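Local coordinates for D-glyceraldehyde dehydrogenase (NADP(+)) (Thermoplasma acidophilum, PDB 5IZD), which catalyses the NADP-dependent oxidation of D-glyceraldehyde to glycerate in the non-phosphorylated Entner-Doudoroff pathway, at residues N57-S61 against V62-K66; A80-E83 against N84-E88; E99-D102 against G103-Q107; V170-P173 against S174-T177. All coordinates share one frame; numbering follows the deposited sequence.

The four contacts come in series along one aldehyde dehydrogenase chain. Interaction 1 lies on helix 39-77, its centre 23 to 30 Å from those of the other three. Interactions 2 and 3 sit on the consecutive helices 79-90 and 94-112, with centres 13 Å apart, and they touch: Val101 CG2 lies 3.7 Å from Leu82 CD2. Interaction 4 runs from the end of strand 168-172 into the loop before helix 178-190 and holds the NADP phosphate. The two packed helices lie close to this loop without touching it, nearest atoms being about 7 Å (interaction 2) and 8 Å (interaction 3) away. Ser61 and Asp106, in interactions 1 and 3, bond to other subunits; no other chain touches interactions 2 and 4.

Interaction 1 of 4, residues N57-S61 against V62-K66; sequences NDLGS and VERSK
Arg64 reaches back over Gly60 and Ser61 at a sharp bend in helix 39-77, where the axes of 57-61 and 62-66 make an angle of 73°. Backbone bonds carry the chain through the turn. Arg64 N donates to Gly60 O (3.1 Å) and Ser65 N to Ser61 O (2.7 Å), while a water takes the N-H of Glu63 and donates to Leu59 O, filling in for a direct bond. Gly60 has phi 82°, a value it accepts easily because it has no CB to press on the carbonyl before it.

Among the side-chain contacts, the guanidinium of Arg64 lies with one face over the Gly60-Ser61 peptide, CZ being 3.5 Å from Gly60 C. Its chain bends at chi3 (-61°) to bring the group there. NE is bonded to Leu164 O and NH1 to Trp56 O, so this long cationic side chain joins several backbone carbonyls. Ser61 is small and polar; its OG accepts from the backbone N of Arg116 and is also hydrogen-bonded to Glu124 OE2 of the second subunit, placing the bend at a subunit interface. At the rim of the guanidinium, near its plane, NH1 makes a weak bond of 2.9 Å to Asn57 O.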
loop_
_atom_site.group_PDB
_atom_site.type_symbol
_atom_site.label_atom_id
_atom_site.label_comp_id
_atom_site.label_asym_id
_atom_site.label_seq_id
_atom_site.Cartn_x
_atom_site.Cartn_y
_atom_site.Cartn_z
ATOM N N ASN A 57 15.047 16.920 10.304
ATOM C CA ASN A 57 13.998 15.913 10.586
ATOM C C ASN A 57 12.728 16.601 11.189
ATOM O O ASN A 57 11.581 16.429 10.704
ATOM C CB ASN A 57 14.524 14.841 11.539
ATOM C CG ASN A 57 13.464 13.769 11.861
ATOM O OD1 ASN A 57 13.178 12.936 11.067
ATOM N ND2 ASN A 57 12.869 13.857 13.006
ATOM N N ASP A 58 12.958 17.365 12.237
ATOM C CA ASP A 58 11.889 17.980 13.034
ATOM C C ASP A 58 11.049 19.091 12.319
ATOM O O ASP A 58 9.939 19.353 12.771
ATOM C CB ASP A 58 12.465 18.520 14.389
ATOM C CG ASP A 58 12.721 17.386 15.424
ATOM O OD1 ASP A 58 12.517 16.199 15.133
ATOM O OD2 ASP A 58 13.162 17.675 16.549
ATOM N N LEU A 59 11.532 19.704 11.233
ATOM C CA LEU A 59 10.669 20.569 10.413
ATOM C C LEU A 59 9.442 19.881 9.816
ATOM O O LEU A 59 8.451 20.538 9.529
ATOM C CB LEU A 59 11.445 21.154 9.213
ATOM C CG LEU A 59 12.414 22.319 9.328
ATOM C CD1 LEU A 59 12.772 22.781 7.901
ATOM C CD2 LEU A 59 11.798 23.450 10.105
ATOM N N GLY A 60 9.538 18.577 9.550
ATOM C CA GLY A 60 8.494 17.847 8.859
ATOM C C GLY A 60 8.544 17.978 7.335
ATOM O O GLY A 60 9.117 18.927 6.779
ATOM N N SER A 61 7.887 17.024 6.680
ATOM C CA SER A 61 7.929 16.951 5.235
ATOM C C SER A 61 7.259 18.152 4.545
ATOM O O SER A 61 7.771 18.618 3.513
ATOM C CB SER A 61 7.385 15.613 4.736
ATOM O OG SER A 61 5.988 15.523 4.907
ATOM N N VAL A 62 6.200 18.725 5.128
ATOM C CA VAL A 62 5.494 19.861 4.457
ATOM C C VAL A 62 6.403 21.089 4.317
ATOM O O VAL A 62 6.518 21.683 3.224
ATOM C CB VAL A 62 4.197 20.315 5.158
ATOM C CG1 VAL A 62 3.577 21.552 4.501
ATOM C CG2 VAL A 62 3.176 19.194 5.158
ATOM N N GLU A 63 7.011 21.464 5.434
ATOM C CA GLU A 63 7.932 22.585 5.434
ATOM C C GLU A 63 9.169 22.294 4.579
ATOM O O GLU A 63 9.635 23.191 3.905
ATOM C CB GLU A 63 8.306 22.960 6.857
ATOM C CG GLU A 63 7.165 23.649 7.631
ATOM C CD GLU A 63 6.572 24.908 6.964
ATOM O OE1 GLU A 63 5.338 25.071 6.970
ATOM O OE2 GLU A 63 7.288 25.732 6.370
ATOM N N ARG A 64 9.644 21.042 4.554
ATOM C CA ARG A 64 10.785 20.729 3.726
ATOM C C ARG A 64 10.365 20.847 2.264
ATOM O O ARG A 64 11.115 21.392 1.462
ATOM C CB ARG A 64 11.427 19.362 4.053
ATOM C CG ARG A 64 12.110 19.259 5.400
ATOM C CD ARG A 64 12.849 17.948 5.574
ATOM N NE ARG A 64 11.990 16.753 5.491
ATOM C CZ ARG A 64 11.400 16.103 6.508
ATOM N NH1 ARG A 64 11.586 16.493 7.764
ATOM N NH2 ARG A 64 10.652 15.011 6.255
ATOM N N SER A 65 9.156 20.364 1.932
ATOM C CA SER A 65 8.625 20.485 0.600
ATOM C C SER A 65 8.517 21.918 0.154
ATOM O O SER A 65 8.717 22.145 -0.996
ATOM C CB SER A 65 7.276 19.765 0.383
ATOM O OG SER A 65 6.191 20.469 0.950
ATOM N N LYS A 66 8.187 22.860 1.024
ATOM C CA LYS A 66 8.046 24.281 0.589
ATOM C C LYS A 66 9.370 24.873 0.077
ATOM O O LYS A 66 9.386 25.622 -0.944
ATOM C CB LYS A 66 7.514 25.159 1.709
ATOM C CG LYS A 66 6.061 24.830 2.072
ATOM C CD LYS A 66 5.499 25.744 3.162
ATOM C CE LYS A 66 4.052 25.350 3.420
ATOM N NZ LYS A 66 3.611 26.000 4.675
HETATM O O HOH W 1 6.198 20.209 8.035
#

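Interaction 2 of 4, residues A80-E83 against N84-E88; sequences AELE and NIIME
Asn84, Ile85, Ile86 and Met87 donate their backbone N-H groups to the carbonyls of Ala80, Glu81, Leu82 and Glu83, the i to i+4 pattern of a regular alpha-helix, with N to O distances of 3.0 Å for Asn84 N to Ala80 O and 3.1 Å for Ile86 N to Leu82 O. The side chains of the later turn lie back along these carbonyls. Ile85 places CG1 3.3 Å from Glu81 O, and Ile86 has its CG1 3.5 Å from Leu82 O; in both, CG1 stands anti to the carbonyl carbon (chi1 -71° and -66°), which turns the longer branch toward the preceding turn. Ile86 CD1 then meets the branch point of the leucine, at 4.0 Å from Leu82 CG, and the two aliphatic chains cross obliquely. Leucine and isoleucine suit this buried stripe because they offer bulk without polar atoms. Met87 curls its thioether chain round at chi3 (-79°), bringing the methyl CE to 3.7 Å from Glu83 O.

Asn84 lies on an exposed side, its amide beside the Ala80 carbonyl. Glu83, by contrast, is buried against helix 94-112, its carboxylate paired in a salt bridge with Arg79. Glu81 accepts a hydrogen bond from the indole of Trp183. In the fold, helix 79-90 is wedged between two others: Leu82 and Ile85 pack on Ser180 and Trp183 of helix 178-190, while Glu83 and Met87 rest on Lys98 and Ala97 of helix 94-112.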
loop_
_atom_site.group_PDB
_atom_site.type_symbol
_atom_site.label_atom_id
_atom_site.label_comp_id
_atom_site.label_asym_id
_atom_site.label_seq_id
_atom_site.Cartn_x
_atom_site.Cartn_y
_atom_site.Cartn_z
ATOM N N ALA A 80 17.703 28.717 -18.420
ATOM C CA ALA A 80 18.688 29.000 -19.451
ATOM C C ALA A 80 20.148 28.878 -18.983
ATOM O O ALA A 80 20.971 28.330 -19.706
ATOM C CB ALA A 80 18.465 30.408 -20.037
ATOM N N GLU A 81 20.464 29.373 -17.793
ATOM C CA GLU A 81 21.831 29.287 -17.276
ATOM C C GLU A 81 22.272 27.808 -17.115
ATOM O O GLU A 81 23.396 27.407 -17.449
ATOM C CB GLU A 81 21.943 30.025 -15.942
ATOM C CG GLU A 81 21.755 31.546 -16.024
ATOM C CD GLU A 81 21.778 32.169 -14.614
ATOM O OE1 GLU A 81 21.978 31.413 -13.618
ATOM O OE2 GLU A 81 21.543 33.375 -14.464
ATOM N N LEU A 82 21.362 26.968 -16.698
ATOM C CA LEU A 82 21.687 25.571 -16.538
ATOM C C LEU A 82 21.827 24.828 -17.866
ATOM O O LEU A 82 22.716 24.005 -18.006
ATOM C CB LEU A 82 20.630 24.880 -15.660
ATOM C CG LEU A 82 20.958 23.415 -15.432
ATOM C CD1 LEU A 82 22.312 23.223 -14.764
ATOM C CD2 LEU A 82 19.876 22.808 -14.562
ATOM N N GLU A 83 21.003 25.182 -18.823
ATOM C CA GLU A 83 21.027 24.636 -20.154
ATOM C C GLU A 83 22.400 24.910 -20.783
ATOM O O GLU A 83 23.019 24.061 -21.348
ATOM C CB GLU A 83 19.901 25.252 -20.959
ATOM C CG GLU A 83 18.544 24.592 -20.713
ATOM C CD GLU A 83 17.370 25.348 -21.279
ATOM O OE1 GLU A 83 17.533 26.312 -22.030
ATOM O OE2 GLU A 83 16.248 24.985 -20.980
ATOM N N ASN A 84 22.860 26.134 -20.640
ATOM C CA ASN A 84 24.166 26.540 -21.094
ATOM C C ASN A 84 25.334 25.794 -20.457
ATOM O O ASN A 84 26.255 25.384 -21.147
ATOM C CB ASN A 84 24.329 28.066 -20.941
ATOM C CG ASN A 84 23.386 28.842 -21.854
ATOM O OD1 ASN A 84 22.924 28.327 -22.888
ATOM N ND2 ASN A 84 23.084 30.074 -21.483
ATOM N N ILE A 85 25.297 25.616 -19.154
ATOM C CA ILE A 85 26.364 24.883 -18.459
ATOM C C ILE A 85 26.469 23.435 -18.973
ATOM O O ILE A 85 27.569 22.947 -19.257
ATOM C CB ILE A 85 26.102 24.863 -16.951
ATOM C CG1 ILE A 85 26.350 26.284 -16.416
ATOM C CG2 ILE A 85 26.976 23.834 -16.260
ATOM C CD1 ILE A 85 25.755 26.536 -15.057
ATOM N N ILE A 86 25.322 22.777 -19.131
ATOM C CA ILE A 86 25.316 21.447 -19.685
ATOM C C ILE A 86 25.871 21.412 -21.104
ATOM O O ILE A 86 26.637 20.511 -21.413
ATOM C CB ILE A 86 23.900 20.839 -19.635
ATOM C CG1 ILE A 86 23.475 20.633 -18.172
ATOM C CG2 ILE A 86 23.844 19.544 -20.428
ATOM C CD1 ILE A 86 21.994 20.499 -18.027
ATOM N N MET A 87 25.502 22.379 -21.960
ATOM C CA MET A 87 26.039 22.405 -23.322
ATOM C C MET A 87 27.522 22.630 -23.281
ATOM O O MET A 87 28.240 21.985 -24.029
ATOM C CB MET A 87 25.344 23.418 -24.244
ATOM C CG MET A 87 23.863 23.048 -24.498
ATOM S SD MET A 87 23.172 24.182 -25.739
ATOM C CE MET A 87 22.862 25.605 -24.689
ATOM N N GLU A 88 27.989 23.458 -22.349
ATOM C CA GLU A 88 29.442 23.767 -22.245
ATOM C C GLU A 88 30.236 22.572 -21.643
ATOM O O GLU A 88 31.277 22.181 -22.185
ATOM C CB GLU A 88 29.714 25.044 -21.424
ATOM C CG GLU A 88 29.329 26.390 -22.058
#

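Interaction 3 of 4, residues E99-D102 against G103-Q107; sequences EEVD and GVIDQ
Gly103, Val104, Ile105 and Asp106 supply N-H donors to the carbonyls of Glu99, Glu100, Val101 and Asp102. Three of the four bonds are fairly straight, as in Asp106 N to Asp102 O (2.9 Å, 167° at the hydrogen). Val104 N is less well aimed and is shared, meeting Glu100 O at 3.0 Å and, weakly, Val101 O at 3.1 Å. Gly103 O takes two donors from opposite faces of its plane, the backbone N and the side-chain amide of Gln107. The amide nitrogen, with Gln107 NE2 3.2 Å from Gly103 O, stands well above that plane and also bonds Gly153 O.

This is an internal turn of helix 94-112, one of the helices that pack near the active-site region of the aldehyde dehydrogenase fold. Its apolar side carries Val101 and Ile105, where Val101 CG1 meets Ile105 CD1 at 4.1 Å; the beta-branched chains pack toward helices 79-90 and 39-77.

Buried Glu100, its chain nearly extended, has OE1 in a salt bridge with Lys92 and OE2 accepting from the backbone N of both Ala152 and Gly153, so its charge is probably well compensated. Of the other acids, Asp102 OD1 pairs with Arg79, Glu99 OE2 accepts from the indole N-H of Trp275, and Asp106 OD1 forms a salt bridge with Arg116 of the fourth subunit, across the interface.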
loop_
_atom_site.group_PDB
_atom_site.type_symbol
_atom_site.label_atom_id
_atom_site.label_comp_id
_atom_site.label_asym_id
_atom_site.label_seq_id
_atom_site.Cartn_x
_atom_site.Cartn_y
_atom_site.Cartn_z
ATOM N N GLU A 99 15.875 19.298 -22.599
ATOM C CA GLU A 99 15.170 18.136 -22.090
ATOM C C GLU A 99 15.683 17.732 -20.693
ATOM O O GLU A 99 14.891 17.475 -19.801
ATOM C CB GLU A 99 15.224 16.991 -23.123
ATOM C CG GLU A 99 15.097 15.611 -22.583
ATOM C CD GLU A 99 14.993 14.570 -23.687
ATOM O OE1 GLU A 99 14.202 13.618 -23.469
ATOM O OE2 GLU A 99 15.707 14.676 -24.707
ATOM N N GLU A 100 16.985 17.770 -20.480
ATOM C CA GLU A 100 17.529 17.456 -19.185
ATOM C C GLU A 100 17.045 18.399 -18.090
ATOM O O GLU A 100 16.744 17.981 -17.001
ATOM C CB GLU A 100 19.037 17.352 -19.203
ATOM C CG GLU A 100 19.573 16.937 -17.861
ATOM C CD GLU A 100 20.992 16.463 -17.870
ATOM O OE1 GLU A 100 21.611 16.371 -18.929
ATOM O OE2 GLU A 100 21.486 16.184 -16.803
ATOM N N VAL A 101 16.959 19.677 -18.406
ATOM C CA VAL A 101 16.498 20.664 -17.465
ATOM C C VAL A 101 14.982 20.517 -17.218
ATOM O O VAL A 101 14.507 20.699 -16.140
ATOM C CB VAL A 101 16.941 22.075 -17.884
ATOM C CG1 VAL A 101 16.399 23.101 -16.935
ATOM C CG2 VAL A 101 18.458 22.137 -17.912
ATOM N N ASP A 102 14.247 20.152 -18.243
ATOM C CA ASP A 102 12.843 19.886 -18.125
ATOM C C ASP A 102 12.706 18.807 -17.027
ATOM O O ASP A 102 11.914 18.904 -16.146
ATOM C CB ASP A 102 12.325 19.306 -19.431
ATOM C CG ASP A 102 11.920 20.356 -20.445
ATOM O OD1 ASP A 102 11.929 21.529 -20.130
ATOM O OD2 ASP A 102 11.558 19.995 -21.555
ATOM N N GLY A 103 13.525 17.783 -17.138
ATOM C CA GLY A 103 13.554 16.661 -16.243
ATOM C C GLY A 103 13.957 16.982 -14.843
ATOM O O GLY A 103 13.500 16.362 -13.926
ATOM N N VAL A 104 14.823 17.961 -14.678
ATOM C CA VAL A 104 15.245 18.370 -13.371
ATOM C C VAL A 104 14.014 18.946 -12.671
ATOM O O VAL A 104 13.773 18.664 -11.547
ATOM C CB VAL A 104 16.402 19.420 -13.436
ATOM C CG1 VAL A 104 16.509 20.233 -12.178
ATOM C CG2 VAL A 104 17.744 18.780 -13.720
ATOM N N ILE A 105 13.280 19.766 -13.390
ATOM C CA ILE A 105 12.092 20.488 -12.921
ATOM C C ILE A 105 10.975 19.487 -12.649
ATOM O O ILE A 105 10.439 19.502 -11.547
ATOM C CB ILE A 105 11.635 21.595 -13.926
ATOM C CG1 ILE A 105 12.670 22.744 -13.971
ATOM C CG2 ILE A 105 10.233 22.135 -13.600
ATOM C CD1 ILE A 105 12.648 23.557 -15.260
ATOM N N ASP A 106 10.718 18.563 -13.545
ATOM C CA ASP A 106 9.727 17.534 -13.304
ATOM C C ASP A 106 10.038 16.635 -12.103
ATOM O O ASP A 106 9.156 16.273 -11.394
ATOM C CB ASP A 106 9.533 16.661 -14.531
ATOM C CG ASP A 106 8.451 15.564 -14.330
ATOM O OD1 ASP A 106 7.289 15.877 -14.334
ATOM O OD2 ASP A 106 8.768 14.392 -14.175
ATOM N N GLN A 107 11.292 16.308 -11.874
ATOM C CA GLN A 107 11.647 15.389 -10.842
ATOM C C GLN A 107 11.549 16.029 -9.481
ATOM O O GLN A 107 11.081 15.426 -8.518
ATOM C CB GLN A 107 13.062 14.857 -11.037
ATOM C CG GLN A 107 13.190 13.753 -12.056
ATOM C CD GLN A 107 14.640 13.299 -12.118
ATOM O OE1 GLN A 107 14.996 12.264 -11.551
ATOM N NE2 GLN A 107 15.503 14.130 -12.710
#

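Interaction 4 of 4, residues V170-P173 against S174-T177; sequences VLKP and SSDT. With NAP (NADP nicotinamide-adenine-dinucleotide phosphate), chain I.
Between Lys172 and Ser175 the chain leaves its strand: residues 170-172 are extended, Pro173 continues the run with psi near 175°, and Ser174 to Thr177 close into a type I beta turn held by Thr177 N to Ser174 O (3.1 Å). No hydrogen bond joins the two segments directly; what unites them is the 2'-phosphate of NADP.

Lys172 sends its ammonium group across to the ligand through a chain bent at chi2 and chi4. NZ donates to O1X of the phosphate at 3.1 Å and to O2B, the ester oxygen linking it to the ribose, at 3.0 Å. Lysine fits here because its reach and positive charge suit an anionic group. Ser175 grips the same phosphate twice: its backbone N meets O2X at 2.8 Å in a nearly straight bond (166°), and its hydroxyl donates to O1X at 2.6 Å. Serine suits the place because its hydroxyl, on a short side chain, reaches the same phosphate as its own N-H. O1X is therefore held by both Lys172 and Ser175. The hydroxyl of Ser174 accepts from Asp176 N (2.9 Å), an ST turn within the loop, while Ser174 CA comes within 3.4 Å of O2X. Pro173 packs on Phe200 and Ala181 where the strand gives way to the loop, its apolar ring fitting a buried place.

A loop between a strand and a helix (178-190) that binds the 2'-phosphate at the adenosine end of the cofactor is typical of the Rossmann-like domain of NADP-binding aldehyde dehydrogenases.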
loop_
_atom_site.group_PDB
_atom_site.type_symbol
_atom_site.label_atom_id
_atom_site.label_comp_id
_atom_site.label_asym_id
_atom_site.label_seq_id
_atom_site.Cartn_x
_atom_site.Cartn_y
_atom_site.Cartn_z
ATOM N N VAL A 170 25.426 15.205 1.793
ATOM C CA VAL A 170 26.748 15.540 1.207
ATOM C C VAL A 170 26.832 15.014 -0.249
ATOM O O VAL A 170 26.832 13.767 -0.490
ATOM C CB VAL A 170 27.909 14.941 2.018
ATOM C CG1 VAL A 170 29.258 15.333 1.425
ATOM C CG2 VAL A 170 27.823 15.340 3.492
ATOM N N LEU A 171 26.857 15.957 -1.200
ATOM C CA LEU A 171 26.941 15.687 -2.629
ATOM C C LEU A 171 28.394 15.817 -3.177
ATOM O O LEU A 171 29.054 16.855 -2.952
ATOM C CB LEU A 171 25.980 16.620 -3.404
ATOM C CG LEU A 171 26.053 16.634 -4.940
ATOM C CD1 LEU A 171 25.497 15.350 -5.567
ATOM C CD2 LEU A 171 25.261 17.786 -5.485
ATOM N N LYS A 172 28.849 14.838 -3.940
ATOM C CA LYS A 172 30.118 14.869 -4.644
ATOM C C LYS A 172 29.834 14.460 -6.087
ATOM O O LYS A 172 29.525 13.318 -6.343
ATOM C CB LYS A 172 31.183 14.010 -4.016
ATOM C CG LYS A 172 32.510 14.014 -4.749
ATOM C CD LYS A 172 32.750 12.720 -5.488
ATOM C CE LYS A 172 33.975 12.703 -6.377
ATOM N NZ LYS A 172 33.720 13.365 -7.656
ATOM N N PRO A 173 29.920 15.407 -7.012
ATOM C CA PRO A 173 29.627 15.109 -8.393
ATOM C C PRO A 173 30.827 14.556 -9.129
ATOM O O PRO A 173 31.900 14.450 -8.618
ATOM C CB PRO A 173 29.238 16.443 -8.939
ATOM C CG PRO A 173 30.129 17.388 -8.200
ATOM C CD PRO A 173 30.230 16.828 -6.819
ATOM N N SER A 174 30.594 14.169 -10.354
ATOM C CA SER A 174 31.655 13.653 -11.192
ATOM C C SER A 174 32.697 14.747 -11.387
ATOM O O SER A 174 32.352 15.946 -11.542
ATOM C CB SER A 174 31.125 13.228 -12.556
ATOM O OG SER A 174 32.183 13.162 -13.485
ATOM N N SER A 175 33.963 14.345 -11.464
ATOM C CA SER A 175 35.015 15.313 -11.790
ATOM C C SER A 175 34.936 15.859 -13.211
ATOM O O SER A 175 35.568 16.890 -13.493
ATOM C CB SER A 175 36.397 14.711 -11.575
ATOM O OG SER A 175 36.606 14.583 -10.195
ATOM N N ASP A 176 34.170 15.216 -14.090
ATOM C CA ASP A 176 33.966 15.768 -15.416
ATOM C C ASP A 176 32.905 16.873 -15.489
ATOM O O ASP A 176 32.861 17.585 -16.492
ATOM C CB ASP A 176 33.586 14.672 -16.411
ATOM C CG ASP A 176 34.711 13.710 -16.673
ATOM O OD1 ASP A 176 35.630 14.085 -17.428
ATOM O OD2 ASP A 176 34.684 12.589 -16.123
ATOM N N THR A 177 32.049 17.005 -14.471
ATOM C CA THR A 177 30.884 17.885 -14.542
ATOM C C THR A 177 30.562 18.566 -13.196
ATOM O O THR A 177 29.414 18.549 -12.759
ATOM C CB THR A 177 29.601 17.152 -15.021
ATOM O OG1 THR A 177 29.265 16.100 -14.100
ATOM C CG2 THR A 177 29.735 16.584 -16.413
HETATM P PA NAP I . 32.282 6.435 -12.156
HETATM O O1A NAP I . 33.754 6.270 -11.939
HETATM O O2A NAP I . 31.371 5.285 -11.777
HETATM O O5B NAP I . 31.807 7.797 -11.390
HETATM C C5B NAP I . 30.540 7.968 -10.714
HETATM C C4B NAP I . 30.723 8.796 -9.428
HETATM O O4B NAP I . 31.455 8.032 -8.451
HETATM C C3B NAP I . 31.562 10.071 -9.650
HETATM O O3B NAP I . 31.100 11.111 -8.747
HETATM C C2B NAP I . 32.949 9.626 -9.278
HETATM O O2B NAP I . 33.850 10.697 -9.013
HETATM C C1B NAP I . 32.661 8.764 -8.079
HETATM N N9A NAP I . 33.730 7.831 -7.693
HETATM C C8A NAP I . 34.756 7.350 -8.447
HETATM N N7A NAP I . 35.538 6.543 -7.763
HETATM C C5A NAP I . 34.945 6.485 -6.497
HETATM C C6A NAP I . 35.282 5.798 -5.330
HETATM N N6A NAP I . 36.339 4.980 -5.243
HETATM N N1A NAP I . 34.495 5.954 -4.246
HETATM C C2A NAP I . 33.444 6.791 -4.317
HETATM N N3A NAP I . 33.061 7.499 -5.388
HETATM C C4A NAP I . 33.862 7.281 -6.455
HETATM O O3 NAP I . 32.067 6.779 -13.691
HETATM P PN NAP I . 33.133 6.950 -14.886
HETATM O O1N NAP I . 34.028 8.147 -14.618
HETATM O O2N NAP I . 32.400 7.053 -16.200
HETATM O O5D NAP I . 33.976 5.651 -14.844
HETATM P P2B NAP I . 35.012 11.055 -10.141
HETATM O O1X NAP I . 35.858 12.181 -9.525
HETATM O O2X NAP I . 34.349 11.539 -11.342
HETATM O O3X NAP I . 35.863 9.855 -10.388
#